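PpBBE-like 1 D396N (Physcomitrella patens subsp. patens, PDB 6EO5) oxidises cellobiose as a flavin-dependent oxidase of the berberine bridge enzyme-like family, carrying a bicovalently attached FAD. Local coordinates at residues A333-V338 / G425-N430. Numbering follows the deposited sequence.
Sequences AKSIYV and GQAYQN. With FAD (flavin-adenine dinucleotide), chain C.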
ATOM      1  N   ALA A 333      10.224   5.844   6.712  1.00 56.29           N
ATOM      2  CA  ALA A 333      10.111   4.448   6.307  1.00 54.00           C
ATOM      3  C   ALA A 333      10.965   4.178   5.068  1.00 53.41           C
ATOM      4  O   ALA A 333      11.114   5.039   4.194  1.00 52.30           O
ATOM      5  CB  ALA A 333       8.648   4.072   6.034  1.00 50.65           C
ATOM      6  N   LYS A 334      11.544   2.977   5.009  1.00 50.66           N
ATOM      7  CA  LYS A 334      12.255   2.494   3.829  1.00 49.91           C
ATOM      8  C   LYS A 334      11.839   1.049   3.575  1.00 52.12           C
ATOM      9  O   LYS A 334      11.247   0.398   4.440  1.00 56.03           O
ATOM     10  CB  LYS A 334      13.777   2.605   4.008  1.00 49.80           C
ATOM     11  CG  LYS A 334      14.234   3.994   4.438  1.00 47.27           C
ATOM     12  CD  LYS A 334      15.738   4.115   4.639  1.00 45.43           C
ATOM     13  CE  LYS A 334      16.512   4.000   3.342  1.00 44.78           C
ATOM     14  NZ  LYS A 334      16.266   5.138   2.408  1.00 50.26           N
ATOM     15  N   SER A 335      12.128   0.536   2.381  1.00 52.89           N
ATOM     16  CA  SER A 335      11.817  -0.866   2.098  1.00 50.58           C
ATOM     17  C   SER A 335      12.875  -1.458   1.171  1.00 53.01           C
ATOM     18  O   SER A 335      13.709  -0.738   0.591  1.00 48.87           O
ATOM     19  CB  SER A 335      10.413  -1.027   1.492  1.00 48.12           C
ATOM     20  OG  SER A 335      10.400  -0.715   0.106  1.00 46.81           O
ATOM     21  N   ILE A 336      12.837  -2.787   1.034  1.00 48.44           N
ATOM     22  CA  ILE A 336      13.768  -3.505   0.167  1.00 48.31           C
ATOM     23  C   ILE A 336      13.173  -4.867  -0.141  1.00 51.95           C
ATOM     24  O   ILE A 336      12.315  -5.360   0.589  1.00 55.27           O
ATOM     25  CB  ILE A 336      15.160  -3.635   0.834  1.00 50.71           C
ATOM     26  CG1 ILE A 336      16.271  -3.584  -0.218  1.00 48.27           C
ATOM     27  CG2 ILE A 336      15.235  -4.877   1.699  1.00 46.59           C
ATOM     28  CD1 ILE A 336      17.634  -3.453   0.377  1.00 45.57           C
ATOM     29  N   TYR A 337      13.628  -5.485  -1.233  1.00 51.91           N
ATOM     30  CA  TYR A 337      13.221  -6.841  -1.595  1.00 49.72           C
ATOM     31  C   TYR A 337      14.391  -7.811  -1.448  1.00 51.17           C
ATOM     32  O   TYR A 337      15.539  -7.474  -1.765  1.00 52.61           O
ATOM     33  CB  TYR A 337      12.677  -6.902  -3.028  1.00 48.29           C
ATOM     34  CG  TYR A 337      11.227  -6.502  -3.149  1.00 51.50           C
ATOM     35  CD1 TYR A 337      10.196  -7.374  -2.744  1.00 52.89           C
ATOM     36  CD2 TYR A 337      10.875  -5.252  -3.661  1.00 49.07           C
ATOM     37  CE1 TYR A 337       8.842  -6.994  -2.849  1.00 48.33           C
ATOM     38  CE2 TYR A 337       9.541  -4.863  -3.764  1.00 50.94           C
ATOM     39  CZ  TYR A 337       8.533  -5.730  -3.360  1.00 53.55           C
ATOM     40  OH  TYR A 337       7.228  -5.312  -3.478  1.00 53.35           O
ATOM     41  N   VAL A 338      14.089  -9.014  -0.968  1.00 49.15           N
ATOM     42  CA  VAL A 338      15.058 -10.089  -0.788  1.00 51.93           C
ATOM     43  C   VAL A 338      14.623 -11.262  -1.651  1.00 52.94           C
ATOM     44  O   VAL A 338      13.444 -11.639  -1.642  1.00 55.71           O
ATOM     45  CB  VAL A 338      15.167 -10.524   0.684  1.00 52.62           C
ATOM     46  CG1 VAL A 338      16.218 -11.600   0.834  1.00 50.37           C
ATOM     47  CG2 VAL A 338      15.478  -9.326   1.578  1.00 52.34           C
ATOM     48  N   GLY A 425      18.510  -4.360  -4.789  1.00 52.32           N
ATOM     49  CA  GLY A 425      18.270  -2.936  -4.768  1.00 49.99           C
ATOM     50  C   GLY A 425      16.849  -2.519  -5.085  1.00 54.01           C
ATOM     51  O   GLY A 425      16.602  -1.320  -5.266  1.00 54.69           O
ATOM     52  N   GLN A 426      15.900  -3.451  -5.172  1.00 53.42           N
ATOM     53  CA  GLN A 426      14.529  -3.058  -5.460  1.00 52.09           C
ATOM     54  C   GLN A 426      13.773  -2.765  -4.173  1.00 51.35           C
ATOM     55  O   GLN A 426      14.091  -3.293  -3.100  1.00 49.28           O
ATOM     56  CB  GLN A 426      13.796  -4.130  -6.254  1.00 49.17           C
ATOM     57  CG  GLN A 426      14.609  -4.776  -7.346  1.00 53.63           C
ATOM     58  CD  GLN A 426      14.262  -6.270  -7.496  1.00 69.17           C
ATOM     59  OE1 GLN A 426      13.076  -6.665  -7.552  1.00 64.51           O
ATOM     60  NE2 GLN A 426      15.298  -7.108  -7.526  1.00 71.25           N
ATOM     61  N   ALA A 427      12.774  -1.899  -4.292  1.00 50.00           N
ATOM     62  CA  ALA A 427      11.951  -1.476  -3.173  1.00 50.34           C
ATOM     63  C   ALA A 427      10.489  -1.476  -3.601  1.00 53.61           C
ATOM     64  O   ALA A 427      10.175  -1.497  -4.794  1.00 51.32           O
ATOM     65  CB  ALA A 427      12.363  -0.090  -2.671  1.00 48.65           C
ATOM     66  N   TYR A 428       9.597  -1.433  -2.603  1.00 54.32           N
ATOM     67  CA  TYR A 428       8.151  -1.516  -2.798  1.00 53.20           C
ATOM     68  C   TYR A 428       7.551  -0.112  -2.756  1.00 55.26           C
ATOM     69  O   TYR A 428       7.646   0.578  -1.733  1.00 53.22           O
ATOM     70  CB  TYR A 428       7.525  -2.416  -1.730  1.00 51.00           C
ATOM     71  CG  TYR A 428       6.006  -2.523  -1.766  1.00 54.48           C
ATOM     72  CD1 TYR A 428       5.319  -2.660  -2.970  1.00 50.94           C
ATOM     73  CD2 TYR A 428       5.266  -2.517  -0.583  1.00 55.01           C
ATOM     74  CE1 TYR A 428       3.941  -2.756  -2.997  1.00 54.37           C
ATOM     75  CE2 TYR A 428       3.887  -2.618  -0.592  1.00 53.80           C
ATOM     76  CZ  TYR A 428       3.227  -2.745  -1.798  1.00 56.62           C
ATOM     77  OH  TYR A 428       1.853  -2.849  -1.800  1.00 52.31           O
ATOM     78  N   GLN A 429       6.916   0.297  -3.862  1.00 53.92           N
ATOM     79  CA  GLN A 429       6.533   1.695  -4.040  1.00 50.44           C
ATOM     80  C   GLN A 429       5.376   2.136  -3.149  1.00 56.53           C
ATOM     81  O   GLN A 429       5.150   3.349  -3.023  1.00 55.55           O
ATOM     82  CB  GLN A 429       6.193   1.955  -5.507  1.00 54.25           C
ATOM     83  CG  GLN A 429       5.291   0.914  -6.151  1.00 56.91           C
ATOM     84  CD  GLN A 429       6.065  -0.149  -6.913  1.00 57.09           C
ATOM     85  OE1 GLN A 429       7.034  -0.733  -6.398  1.00 53.52           O
ATOM     86  NE2 GLN A 429       5.643  -0.406  -8.151  1.00 55.42           N
ATOM     87  N   ASN A 430       4.631   1.207  -2.532  1.00 53.50           N
ATOM     88  CA  ASN A 430       3.668   1.647  -1.531  1.00 50.00           C
ATOM     89  C   ASN A 430       4.319   1.959  -0.197  1.00 52.80           C
ATOM     90  O   ASN A 430       3.666   2.559   0.660  1.00 53.00           O
ATOM     91  CB  ASN A 430       2.562   0.618  -1.317  1.00 55.19           C
ATOM     92  CG  ASN A 430       1.387   0.829  -2.240  1.00 53.77           C
ATOM     93  OD1 ASN A 430       0.813  -0.136  -2.747  1.00 56.17           O
ATOM     94  ND2 ASN A 430       1.015   2.083  -2.460  1.00 44.56           N
TER
HETATM   95  PA  FAD C 601      -2.706   8.577  -0.384  1.00 59.67           P
HETATM   96  O1A FAD C 601      -1.672   9.329   0.439  1.00 53.70           O
HETATM   97  O2A FAD C 601      -4.028   9.301  -0.423  1.00 58.80           O
HETATM   98  O5B FAD C 601      -2.210   8.215  -1.877  1.00 57.32           O
HETATM   99  C5B FAD C 601      -0.888   7.793  -2.135  1.00 58.34           C
HETATM  100  C4B FAD C 601      -0.451   8.207  -3.536  1.00 56.92           C
HETATM  101  O4B FAD C 601      -1.422   7.813  -4.488  1.00 59.84           O
HETATM  102  C3B FAD C 601      -0.302   9.712  -3.667  1.00 58.39           C
HETATM  103  O3B FAD C 601       0.712   9.980  -4.611  1.00 60.19           O
HETATM  104  C2B FAD C 601      -1.629  10.129  -4.244  1.00 58.68           C
HETATM  105  O2B FAD C 601      -1.539  11.346  -4.942  1.00 61.00           O
HETATM  106  C1B FAD C 601      -1.967   8.946  -5.144  1.00 62.56           C
HETATM  107  N9A FAD C 601      -3.435   8.866  -5.320  1.00 62.86           N
HETATM  108  C8A FAD C 601      -4.382   8.826  -4.324  1.00 62.51           C
HETATM  109  N7A FAD C 601      -5.607   8.778  -4.890  1.00 61.95           N
HETATM  110  C5A FAD C 601      -5.461   8.791  -6.231  1.00 59.10           C
HETATM  111  C6A FAD C 601      -6.378   8.770  -7.265  1.00 61.67           C
HETATM  112  N6A FAD C 601      -7.678   8.723  -6.991  1.00 63.21           N
HETATM  113  N1A FAD C 601      -5.938   8.792  -8.570  1.00 62.62           N
HETATM  114  C2A FAD C 601      -4.589   8.851  -8.835  1.00 59.17           C
HETATM  115  N3A FAD C 601      -3.674   8.879  -7.804  1.00 61.34           N
HETATM  116  C4A FAD C 601      -4.105   8.853  -6.519  1.00 61.90           C
HETATM  117  N1  FAD C 601       0.587  -1.340   2.009  1.00 57.61           N
HETATM  118  C2  FAD C 601       0.331  -2.661   1.627  1.00 62.28           C
HETATM  119  O2  FAD C 601       0.577  -3.090   0.480  1.00 55.17           O
HETATM  120  N3  FAD C 601      -0.232  -3.526   2.551  1.00 63.86           N
HETATM  121  C4  FAD C 601      -0.528  -3.097   3.827  1.00 61.41           C
HETATM  122  O4  FAD C 601      -1.039  -3.881   4.621  1.00 65.96           O
HETATM  123  C4X FAD C 601      -0.270  -1.788   4.207  1.00 62.15           C
HETATM  124  N5  FAD C 601      -0.612  -1.355   5.470  1.00 61.75           N
HETATM  125  C5X FAD C 601      -0.659  -0.002   5.745  1.00 60.76           C
HETATM  126  C6  FAD C 601      -1.139   0.428   6.977  1.00 59.00           C
HETATM  127  C7  FAD C 601      -1.326   1.788   7.272  1.00 60.59           C
HETATM  128  C7M FAD C 601      -1.868   2.214   8.618  1.00 55.46           C
HETATM  129  C8  FAD C 601      -0.902   2.738   6.318  1.00 55.80           C
HETATM  130  C8M FAD C 601      -0.962   4.225   6.611  1.00 54.87           C
HETATM  131  C9  FAD C 601      -0.333   2.284   5.113  1.00 58.48           C
HETATM  132  C9A FAD C 601      -0.220   0.919   4.796  1.00 60.98           C
HETATM  133  N10 FAD C 601       0.379   0.439   3.623  1.00 59.23           N
HETATM  134  C10 FAD C 601       0.252  -0.893   3.279  1.00 58.15           C
HETATM  135  C1' FAD C 601       0.909   1.364   2.579  1.00 56.75           C
HETATM  136  C2' FAD C 601      -0.219   1.725   1.617  1.00 58.43           C
HETATM  137  O2' FAD C 601      -0.483   0.709   0.677  1.00 56.72           O
HETATM  138  C3' FAD C 601       0.165   2.987   0.879  1.00 54.81           C
HETATM  139  O3' FAD C 601       0.364   3.970   1.865  1.00 55.42           O
HETATM  140  C4' FAD C 601      -0.934   3.375  -0.106  1.00 56.12           C
HETATM  141  O4' FAD C 601      -0.340   4.027  -1.212  1.00 52.97           O
HETATM  142  C5' FAD C 601      -1.984   4.252   0.572  1.00 53.17           C
HETATM  143  O5' FAD C 601      -2.961   4.747  -0.320  1.00 53.90           O
HETATM  144  P   FAD C 601      -3.882   5.986   0.161  1.00 57.10           P
HETATM  145  O1P FAD C 601      -4.944   6.255  -0.880  1.00 60.40           O
HETATM  146  O2P FAD C 601      -4.459   5.809   1.540  1.00 59.87           O
HETATM  147  O3P FAD C 601      -2.799   7.158   0.366  1.00 62.08           O
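The two backbones are nearest, CA to CA, at Ile336 and Ala427, 4.3 Å apart, where the loop 425-430 runs beside an edge strand, 331-338, of the seven-stranded antiparallel sheet, the touching parts pointing 124° apart. Gln426 O accepts from Tyr337 N at 2.9 Å, with the donor well out of the carbonyl plane, and it also receives a CA-H...O contact from Ile336. Two residues further along the loop, Tyr428 N donates an almost straight bond (165°) to Ser335 OG at 2.9 Å. Ser335 points toward the loop from its CB, and its hydroxyl, held between the backbone N and the carbonyl carbon, also meets the methyl of Ala427.

The Tyr337 ring extends alongside the loop, presenting CE2 to Ala427 C and having Ala427 O at its edge. Its far end reaches Tyr428: Tyr337 OH lies 3.4 Å from Tyr428 CB and approaches CD1 obliquely, while the hydroxyl itself is hydrogen-bonded to Tyr368 and the ring stacks with His386. Tyr428 holds CG anti to its backbone N (chi1 176°), which sends the phenol away from the strand and toward the flavin. There Tyr428 OH donates to FAD O2 at 2.6 Å, the carbonyl oxygen lying at the ring edge; Gly155 N also bonds to this hydroxyl. Asn430 N lies over one face of the same ring, and Asn430 ND2 comes within 2.7 Å of FAD O4' in the ribityl chain.

The strand edge thus acts as a second shell: Ser335 accepts from the backbone of Tyr428 and Tyr337 packs against its CB, contacts that probably help to position the phenol whose bond to O2 would probably help stabilise negative charge at the N1-C2=O2 end of the reduced flavin.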